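PDB 5H28: oxysterol-binding protein homolog 1 from Saccharomyces cerevisiae, which transfers lipids, sterols among them, between membranes without vesicles, and is targeted to the nucleus-vacuole junction by its N-terminal ankyrin repeats, the part described here. Local coordinates for residues Phe213-Asp216 with Lys220-Ile223; Met201-Leu206 with Lys247-Arg252; Lys27-Leu32 with Gln39-Met44. All blocks are in the same frame, centred on the assembly; numbering follows the deposited sequence.

Contact 1 of 3, residues Phe213-Asp216 with Lys220-Ile223; sequences FKRD and KLPI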
loop_
_atom_site.group_PDB
_atom_site.type_symbol
_atom_site.label_atom_id
_atom_site.label_comp_id
_atom_site.label_asym_id
_atom_site.label_seq_id
_atom_site.Cartn_x
_atom_site.Cartn_y
_atom_site.Cartn_z
ATOM N N PHE A 213 16.498 14.892 -9.079
ATOM C CA PHE A 213 16.096 15.726 -10.209
ATOM C C PHE A 213 14.777 16.444 -9.945
ATOM O O PHE A 213 14.380 17.321 -10.706
ATOM C CB PHE A 213 15.936 14.867 -11.467
ATOM C CG PHE A 213 17.233 14.424 -12.073
ATOM C CD1 PHE A 213 17.965 15.283 -12.884
ATOM C CD2 PHE A 213 17.721 13.144 -11.838
ATOM C CE1 PHE A 213 19.166 14.870 -13.458
ATOM C CE2 PHE A 213 18.918 12.721 -12.406
ATOM C CZ PHE A 213 19.643 13.586 -13.217
ATOM N N LYS A 214 14.101 16.073 -8.865
ATOM C CA LYS A 214 12.814 16.675 -8.542
ATOM C C LYS A 214 12.922 18.088 -7.980
ATOM O O LYS A 214 13.719 18.354 -7.077
ATOM C CB LYS A 214 12.063 15.789 -7.546
ATOM C CG LYS A 214 10.627 16.214 -7.292
ATOM C CD LYS A 214 9.767 16.010 -8.533
ATOM C CE LYS A 214 8.346 16.491 -8.308
ATOM N NZ LYS A 214 7.478 16.186 -9.477
ATOM N N ARG A 215 12.111 18.989 -8.522
ATOM C CA ARG A 215 12.079 20.376 -8.071
ATOM C C ARG A 215 10.911 20.562 -7.107
ATOM O O ARG A 215 9.802 20.082 -7.363
ATOM C CB ARG A 215 11.927 21.309 -9.276
ATOM C CG ARG A 215 13.103 21.229 -10.240
ATOM C CD ARG A 215 12.817 21.912 -11.571
ATOM N NE ARG A 215 13.975 21.842 -12.462
ATOM C CZ ARG A 215 15.099 22.525 -12.278
ATOM N NH1 ARG A 215 16.102 22.397 -13.133
ATOM N NH2 ARG A 215 15.219 23.344 -11.243
ATOM N N ASP A 216 11.158 21.243 -5.990
ATOM C CA ASP A 216 10.095 21.476 -5.021
ATOM C C ASP A 216 9.201 22.640 -5.442
ATOM O O ASP A 216 9.322 23.145 -6.559
ATOM C CB ASP A 216 10.672 21.706 -3.614
ATOM C CG ASP A 216 11.427 23.020 -3.477
ATOM O OD1 ASP A 216 11.477 23.819 -4.434
ATOM O OD2 ASP A 216 11.975 23.253 -2.379
ATOM N N LYS A 220 13.204 24.573 -6.789
ATOM C CA LYS A 220 14.576 24.223 -6.438
ATOM C C LYS A 220 14.901 22.735 -6.437
ATOM O O LYS A 220 14.085 21.902 -6.032
ATOM C CB LYS A 220 14.916 24.791 -5.058
ATOM C CG LYS A 220 15.114 26.290 -5.041
ATOM C CD LYS A 220 16.431 26.654 -5.702
ATOM C CE LYS A 220 16.525 28.142 -5.970
ATOM N NZ LYS A 220 15.477 28.560 -6.937
ATOM N N LEU A 221 16.104 22.415 -6.903
ATOM C CA LEU A 221 16.592 21.044 -6.914
ATOM C C LEU A 221 17.257 20.853 -5.558
ATOM O O LEU A 221 17.711 21.822 -4.949
ATOM C CB LEU A 221 17.652 20.843 -8.001
ATOM C CG LEU A 221 17.251 20.929 -9.474
ATOM C CD1 LEU A 221 18.504 20.929 -10.337
ATOM C CD2 LEU A 221 16.349 19.758 -9.831
ATOM N N PRO A 222 17.323 19.612 -5.063
ATOM C CA PRO A 222 17.962 19.380 -3.765
ATOM C C PRO A 222 19.389 19.940 -3.697
ATOM O O PRO A 222 19.785 20.536 -2.693
ATOM C CB PRO A 222 17.937 17.858 -3.638
ATOM C CG PRO A 222 16.672 17.486 -4.350
ATOM C CD PRO A 222 16.708 18.373 -5.580
ATOM N N ILE A 223 20.157 19.769 -4.770
ATOM C CA ILE A 223 21.538 20.241 -4.795
ATOM C C ILE A 223 21.670 21.760 -4.651
ATOM O O ILE A 223 22.675 22.260 -4.141
ATOM C CB ILE A 223 22.251 19.779 -6.095
ATOM C CG1 ILE A 223 23.761 19.989 -5.970
ATOM C CG2 ILE A 223 21.711 20.552 -7.291
ATOM C CD1 ILE A 223 24.557 19.334 -7.079
#
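R215 and L221 bring the two backbones to within 4.7 Å, CA to CA, in an irregular hairpin-like turn without regular strands. A main-chain hydrogen bond runs from the D216 N-H to K220 O (3.0 Å) and is fairly straight, 160° at the hydrogen. K220 O, held by this one N-H, is also met by a weaker CA-H...O contact from R215 CA at 3.2 Å. Across the turn D216 returns a bond through its side chain: OD1 accepts K220 N at 3.0 Å, the donor arriving from above the carboxylate plane. A chi1 of 69°, with CG between the backbone N and the carbonyl carbon, brings the carboxylate back over the turn. OD1 accepts K218 N as well, which closes an Asx turn, so OD1 takes two backbone N-H groups.

R215 leans over L221. Its chain is extended from CG to NE, and the guanidinium presents one face to L221 CG, 3.5 Å from the plane and offset toward the rim, while NH2 bonds to G219 O. L221 CD2 reaches 3.6 Å from R215 CG and also lies near the carbonyl oxygen of F213. P222 CD sits 3.3 Å from K214 O, an oxygen that H191 NE2 of helix 189-196 also grips, as the histidine of the TPLH-like motif does in ankyrin repeats.

The turn packs against helix 189-196, where P222 touches L190, H191 and V194, and P222 also touches L250 of helix 241-256, joining the turn to both helices.

Contact 2 of 3, residues Met201-Leu206 with Lys247-Arg252; sequences MCRWLL and KKLLER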
loop_
_atom_site.group_PDB
_atom_site.type_symbol
_atom_site.label_atom_id
_atom_site.label_comp_id
_atom_site.label_asym_id
_atom_site.label_seq_id
_atom_site.Cartn_x
_atom_site.Cartn_y
_atom_site.Cartn_z
ATOM N N MET A 201 19.660 10.944 6.879
ATOM C CA MET A 201 18.279 10.897 6.414
ATOM C C MET A 201 18.232 11.095 4.902
ATOM O O MET A 201 17.444 10.445 4.214
ATOM C CB MET A 201 17.426 11.965 7.099
ATOM C CG MET A 201 15.966 11.982 6.627
ATOM S SD MET A 201 15.082 10.421 6.895
ATOM C CE MET A 201 14.702 10.574 8.631
ATOM N N CYS A 202 19.066 11.992 4.382
ATOM C CA CYS A 202 19.091 12.217 2.940
ATOM C C CYS A 202 19.442 10.912 2.225
ATOM O O CYS A 202 18.791 10.546 1.249
ATOM C CB CYS A 202 20.107 13.303 2.571
ATOM S SG CYS A 202 19.593 14.987 2.985
ATOM N N ARG A 203 20.464 10.212 2.716
ATOM C CA ARG A 203 20.879 8.945 2.115
ATOM C C ARG A 203 19.737 7.935 2.162
ATOM O O ARG A 203 19.484 7.230 1.185
ATOM C CB ARG A 203 22.097 8.372 2.849
ATOM C CG ARG A 203 23.381 9.163 2.672
ATOM C CD ARG A 203 24.503 8.558 3.513
ATOM N NE ARG A 203 25.723 9.363 3.473
ATOM C CZ ARG A 203 26.532 9.454 2.424
ATOM N NH1 ARG A 203 26.262 8.782 1.313
ATOM N NH2 ARG A 203 27.606 10.228 2.480
ATOM N N TRP A 204 19.046 7.871 3.296
ATOM C CA TRP A 204 17.931 6.941 3.462
ATOM C C TRP A 204 16.825 7.255 2.458
ATOM O O TRP A 204 16.274 6.363 1.818
ATOM C CB TRP A 204 17.367 7.035 4.885
ATOM C CG TRP A 204 16.406 5.927 5.231
ATOM C CD1 TRP A 204 16.706 4.735 5.830
ATOM C CD2 TRP A 204 14.994 5.906 4.985
ATOM N NE1 TRP A 204 15.570 3.977 5.975
ATOM C CE2 TRP A 204 14.504 4.669 5.464
ATOM C CE3 TRP A 204 14.094 6.810 4.405
ATOM C CZ2 TRP A 204 13.151 4.314 5.380
ATOM C CZ3 TRP A 204 12.750 6.456 4.321
ATOM C CH2 TRP A 204 12.293 5.217 4.807
ATOM N N LEU A 205 16.500 8.536 2.318
ATOM C CA LEU A 205 15.456 8.944 1.392
ATOM C C LEU A 205 15.821 8.603 -0.048
ATOM O O LEU A 205 14.988 8.093 -0.799
ATOM C CB LEU A 205 15.188 10.444 1.542
ATOM C CG LEU A 205 14.545 10.847 2.875
ATOM C CD1 LEU A 205 14.601 12.354 3.027
ATOM C CD2 LEU A 205 13.105 10.336 2.938
ATOM N N LEU A 206 17.068 8.868 -0.428
ATOM C CA LEU A 206 17.526 8.573 -1.780
ATOM C C LEU A 206 17.433 7.082 -2.070
ATOM O O LEU A 206 17.034 6.683 -3.163
ATOM C CB LEU A 206 18.972 9.044 -1.970
ATOM C CG LEU A 206 19.213 10.523 -2.296
ATOM C CD1 LEU A 206 18.720 10.823 -3.697
ATOM C CD2 LEU A 206 18.517 11.406 -1.295
ATOM N N LYS A 247 26.956 17.679 -0.822
ATOM C CA LYS A 247 27.104 18.011 -2.235
ATOM C C LYS A 247 27.544 16.771 -3.005
ATOM O O LYS A 247 26.994 16.456 -4.063
ATOM C CB LYS A 247 28.135 19.131 -2.408
ATOM C CG LYS A 247 28.339 19.581 -3.846
ATOM C CD LYS A 247 29.310 20.747 -3.922
ATOM C CE LYS A 247 29.473 21.248 -5.348
ATOM N NZ LYS A 247 30.396 22.416 -5.429
ATOM N N LYS A 248 28.533 16.062 -2.466
ATOM C CA LYS A 248 29.039 14.851 -3.100
ATOM C C LYS A 248 27.951 13.785 -3.209
ATOM O O LYS A 248 27.849 13.098 -4.226
ATOM C CB LYS A 248 30.229 14.303 -2.308
ATOM C CG LYS A 248 31.470 15.176 -2.384
ATOM C CD LYS A 248 32.020 15.201 -3.803
ATOM C CE LYS A 248 33.195 16.151 -3.936
ATOM N NZ LYS A 248 32.796 17.565 -3.696
ATOM N N LEU A 249 27.147 13.650 -2.160
ATOM C CA LEU A 249 26.061 12.673 -2.142
ATOM C C LEU A 249 25.051 12.951 -3.250
ATOM O O LEU A 249 24.670 12.056 -4.004
ATOM C CB LEU A 249 25.340 12.703 -0.790
ATOM C CG LEU A 249 24.003 11.956 -0.730
ATOM C CD1 LEU A 249 24.228 10.467 -0.941
ATOM C CD2 LEU A 249 23.337 12.209 0.611
ATOM N N LEU A 250 24.616 14.199 -3.347
ATOM C CA LEU A 250 23.641 14.568 -4.360
ATOM C C LEU A 250 24.202 14.494 -5.778
ATOM O O LEU A 250 23.474 14.174 -6.717
ATOM C CB LEU A 250 23.085 15.961 -4.060
ATOM C CG LEU A 250 22.285 15.993 -2.752
ATOM C CD1 LEU A 250 21.954 17.423 -2.375
ATOM C CD2 LEU A 250 21.011 15.169 -2.913
ATOM N N GLU A 251 25.490 14.782 -5.942
ATOM C CA GLU A 251 26.098 14.707 -7.268
ATOM C C GLU A 251 26.141 13.252 -7.719
ATOM O O GLU A 251 25.848 12.939 -8.875
ATOM C CB GLU A 251 27.505 15.312 -7.247
ATOM C CG GLU A 251 27.493 16.832 -7.180
ATOM C CD GLU A 251 28.867 17.443 -6.993
ATOM O OE1 GLU A 251 28.974 18.684 -7.086
ATOM O OE2 GLU A 251 29.836 16.692 -6.745
ATOM N N ARG A 252 26.500 12.369 -6.794
ATOM C CA ARG A 252 26.567 10.937 -7.068
ATOM C C ARG A 252 25.169 10.407 -7.374
ATOM O O ARG A 252 24.974 9.649 -8.326
ATOM C CB ARG A 252 27.140 10.195 -5.854
ATOM C CG ARG A 252 27.133 8.680 -5.988
ATOM C CD ARG A 252 27.686 8.001 -4.740
ATOM N NE ARG A 252 27.628 6.545 -4.854
ATOM C CZ ARG A 252 28.076 5.696 -3.934
ATOM N NH1 ARG A 252 27.973 4.389 -4.136
ATOM N NH2 ARG A 252 28.626 6.148 -2.814
#
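The guanidinium of R203 meets L249 obliquely, CD1 of the leucine coming within 3.5 Å of NH1. NH2 of the same group forms a salt bridge with E245 OE2, which helps to orient the guanidinium, while L249 CD1 packs against NH1. The indole of W204, on the same helix, is turned instead toward helix 160-167, with H208 stacked on it and L205 CD2 at its edge, in plane.

L249 carries the contact between the helices. With CG anti to the backbone N (chi1 167°), both its methyls point at the neighbouring helix: CD1 meets R203 at NH1 and CG, and CD2 lies between R203 CG (3.7 Å) and C202 CB (3.9 Å). The extended R203 chain crosses the leucine at a slant, so that its CG lies against the methyls of L249 and the guanidinium goes on to pair with E245. No hydrogen bond joins the two segments, and the nearest CA atoms, those of R203 and L249, are 7.7 Å apart. R203 NH1 and R252 NH2 lie 5.4 Å from each other; these like charges are probably eased by the salt bridges of R203 to E245 and of R252 to E256.

Helix 199-207 is thereby covered on several sides: helix 241-256 lies along C202 and R203, with L246 and A253 touching C202 and L206, helix 189-196 receives M201, L205 and L206, and helix 160-167 packs against M201 and W204.

Contact 3 of 3, residues Lys27-Leu32 with Gln39-Met44; sequences KQFQPL and QVLHLM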
loop_
_atom_site.group_PDB
_atom_site.type_symbol
_atom_site.label_atom_id
_atom_site.label_comp_id
_atom_site.label_asym_id
_atom_site.label_seq_id
_atom_site.Cartn_x
_atom_site.Cartn_y
_atom_site.Cartn_z
ATOM N N LYS A 27 -13.471 -29.652 8.360
ATOM C CA LYS A 27 -13.610 -31.082 8.082
ATOM C C LYS A 27 -13.518 -31.520 6.622
ATOM O O LYS A 27 -13.073 -32.634 6.335
ATOM C CB LYS A 27 -14.933 -31.600 8.664
ATOM C CG LYS A 27 -15.058 -31.426 10.165
ATOM C CD LYS A 27 -16.142 -30.429 10.520
ATOM C CE LYS A 27 -16.034 -30.009 11.970
ATOM N NZ LYS A 27 -14.709 -29.393 12.235
ATOM N N GLN A 28 -13.927 -30.662 5.694
ATOM C CA GLN A 28 -13.901 -31.042 4.287
ATOM C C GLN A 28 -12.815 -30.412 3.427
ATOM O O GLN A 28 -12.447 -30.967 2.390
ATOM C CB GLN A 28 -15.281 -30.802 3.674
ATOM C CG GLN A 28 -16.330 -31.768 4.212
ATOM C CD GLN A 28 -17.717 -31.489 3.681
ATOM O OE1 GLN A 28 -17.895 -31.211 2.498
ATOM N NE2 GLN A 28 -18.715 -31.573 4.556
ATOM N N PHE A 29 -12.294 -29.263 3.838
ATOM C CA PHE A 29 -11.225 -28.632 3.070
ATOM C C PHE A 29 -9.876 -29.053 3.635
ATOM O O PHE A 29 -9.125 -28.245 4.177
ATOM C CB PHE A 29 -11.374 -27.109 3.080
ATOM C CG PHE A 29 -12.321 -26.598 2.033
ATOM C CD1 PHE A 29 -13.673 -26.920 2.082
ATOM C CD2 PHE A 29 -11.852 -25.834 0.971
ATOM C CE1 PHE A 29 -14.545 -26.490 1.083
ATOM C CE2 PHE A 29 -12.715 -25.401 -0.029
ATOM C CZ PHE A 29 -14.062 -25.730 0.027
ATOM N N GLN A 30 -9.595 -30.343 3.497
ATOM C CA GLN A 30 -8.362 -30.947 3.977
ATOM C C GLN A 30 -7.907 -31.940 2.905
ATOM O O GLN A 30 -8.727 -32.452 2.146
ATOM C CB GLN A 30 -8.613 -31.696 5.288
ATOM C CG GLN A 30 -9.302 -30.869 6.368
ATOM C CD GLN A 30 -8.465 -29.697 6.832
ATOM O OE1 GLN A 30 -7.295 -29.857 7.178
ATOM N NE2 GLN A 30 -9.062 -28.510 6.850
ATOM N N PRO A 31 -6.596 -32.231 2.828
ATOM C CA PRO A 31 -5.526 -31.686 3.667
ATOM C C PRO A 31 -5.082 -30.299 3.214
ATOM O O PRO A 31 -5.531 -29.801 2.182
ATOM C CB PRO A 31 -4.420 -32.722 3.515
ATOM C CG PRO A 31 -4.563 -33.113 2.081
ATOM C CD PRO A 31 -6.065 -33.270 1.925
ATOM N N LEU A 32 -4.192 -29.688 3.989
ATOM C CA LEU A 32 -3.688 -28.355 3.683
ATOM C C LEU A 32 -2.774 -28.346 2.462
ATOM O O LEU A 32 -2.581 -27.302 1.837
ATOM C CB LEU A 32 -2.925 -27.794 4.888
ATOM C CG LEU A 32 -2.403 -26.356 4.789
ATOM C CD1 LEU A 32 -3.576 -25.383 4.787
ATOM C CD2 LEU A 32 -1.480 -26.060 5.965
ATOM N N GLN A 39 -6.209 -23.516 -3.796
ATOM C CA GLN A 39 -6.670 -22.603 -4.827
ATOM C C GLN A 39 -8.078 -22.072 -4.593
ATOM O O GLN A 39 -8.343 -20.893 -4.832
ATOM C CB GLN A 39 -6.566 -23.276 -6.193
ATOM C CG GLN A 39 -5.122 -23.459 -6.635
ATOM C CD GLN A 39 -4.985 -24.295 -7.885
ATOM O OE1 GLN A 39 -5.617 -24.020 -8.902
ATOM N NE2 GLN A 39 -4.141 -25.317 -7.822
ATOM N N VAL A 40 -8.980 -22.930 -4.130
ATOM C CA VAL A 40 -10.347 -22.498 -3.874
ATOM C C VAL A 40 -10.416 -21.616 -2.630
ATOM O O VAL A 40 -11.170 -20.643 -2.601
ATOM C CB VAL A 40 -11.293 -23.710 -3.724
ATOM C CG1 VAL A 40 -12.679 -23.253 -3.268
ATOM C CG2 VAL A 40 -11.407 -24.431 -5.060
ATOM N N LEU A 41 -9.634 -21.952 -1.604
ATOM C CA LEU A 41 -9.615 -21.154 -0.381
ATOM C C LEU A 41 -9.106 -19.744 -0.672
ATOM O O LEU A 41 -9.592 -18.778 -0.087
ATOM C CB LEU A 41 -8.743 -21.817 0.692
ATOM C CG LEU A 41 -9.332 -23.053 1.375
ATOM C CD1 LEU A 41 -8.294 -23.656 2.310
ATOM C CD2 LEU A 41 -10.591 -22.675 2.145
ATOM N N HIS A 42 -8.131 -19.624 -1.573
ATOM C CA HIS A 42 -7.592 -18.314 -1.937
ATOM C C HIS A 42 -8.653 -17.424 -2.586
ATOM O O HIS A 42 -8.535 -16.201 -2.573
ATOM C CB HIS A 42 -6.410 -18.455 -2.906
ATOM C CG HIS A 42 -5.088 -18.646 -2.229
ATOM N ND1 HIS A 42 -4.709 -19.840 -1.656
ATOM C CD2 HIS A 42 -4.065 -17.785 -2.018
ATOM C CE1 HIS A 42 -3.509 -19.706 -1.118
ATOM N NE2 HIS A 42 -3.096 -18.468 -1.323
ATOM N N LEU A 43 -9.686 -18.034 -3.157
ATOM C CA LEU A 43 -10.748 -17.265 -3.800
ATOM C C LEU A 43 -12.006 -17.181 -2.945
ATOM O O LEU A 43 -13.023 -16.649 -3.380
ATOM C CB LEU A 43 -11.098 -17.877 -5.160
ATOM C CG LEU A 43 -10.010 -17.772 -6.233
ATOM C CD1 LEU A 43 -10.393 -18.622 -7.433
ATOM C CD2 LEU A 43 -9.822 -16.320 -6.642
ATOM N N MET A 44 -11.933 -17.688 -1.717
ATOM C CA MET A 44 -13.097 -17.668 -0.845
ATOM C C MET A 44 -13.670 -16.279 -0.588
ATOM O O MET A 44 -14.888 -16.102 -0.598
ATOM C CB MET A 44 -12.778 -18.356 0.483
ATOM C CG MET A 44 -13.936 -18.322 1.482
ATOM S SD MET A 44 -13.722 -19.482 2.845
ATOM C CE MET A 44 -12.158 -18.930 3.513
#
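F29 meets V40 and L41 through purely apolar contacts, and all three side chains are buried. V40 CG1 comes to the edge of the ring, in its plane, 3.9 Å from F29 CE2, the two side chains crossing at about a right angle. L41 approaches differently: it runs alongside the phenylalanine in the opposite direction and places CD2 obliquely at 3.6 Å from CD2 of F29, with L41 CG 3.8 Å from the same ring atom. CG1 of V40 is anti to its backbone N (chi1 172°), which directs this methyl at the ring. With an alanine in place of F29, the ring against which V40 CG1 and L41 CD2 both pack is gone, and the two methyls would probably be left facing a gap between the segments.

Backbone hydrogen bonds accompany the packing on both segments. F29 follows the end of helix 18-28, where it is the first residue to leave helical geometry, and stands at the centre of an inverse gamma turn, in which Q30 N reaches Q28 O by a weak bond of 3.1 Å. On the other segment L43 N bonds to V40 O and M44 N to L41 O, each at 3.1 Å.

Further packing extends the cluster: F29 touches K8 and L24, V40 lies on L5 and L9 of helix 2-15, and L41 touches I75. Such packing of successive helices is consistent with the helical solenoid of ankyrin-repeat proteins, here near the N-terminal end of the chain.

Contact 3 comes first along the chain and closes long before the other two open. Contact 2 then begins on helix 199-207 and is completed on helix 241-256, while both segments of contact 1 lie in the loop region between these helices. Contacts 1 and 2 are neighbours, with centres 12 Å apart, and they touch where I223 CA meets L250 CD1 at 3.7 Å. Contact 3 lies on the opposite side of the chain's centre, about 49 Å from contact 2 and 52 Å from contact 1, centre to centre. Contact 3 thus belongs to one end of this elongated, helical, strand-free ankyrin domain, which serves in targeting through NVJ1, and contacts 1 and 2 to the other.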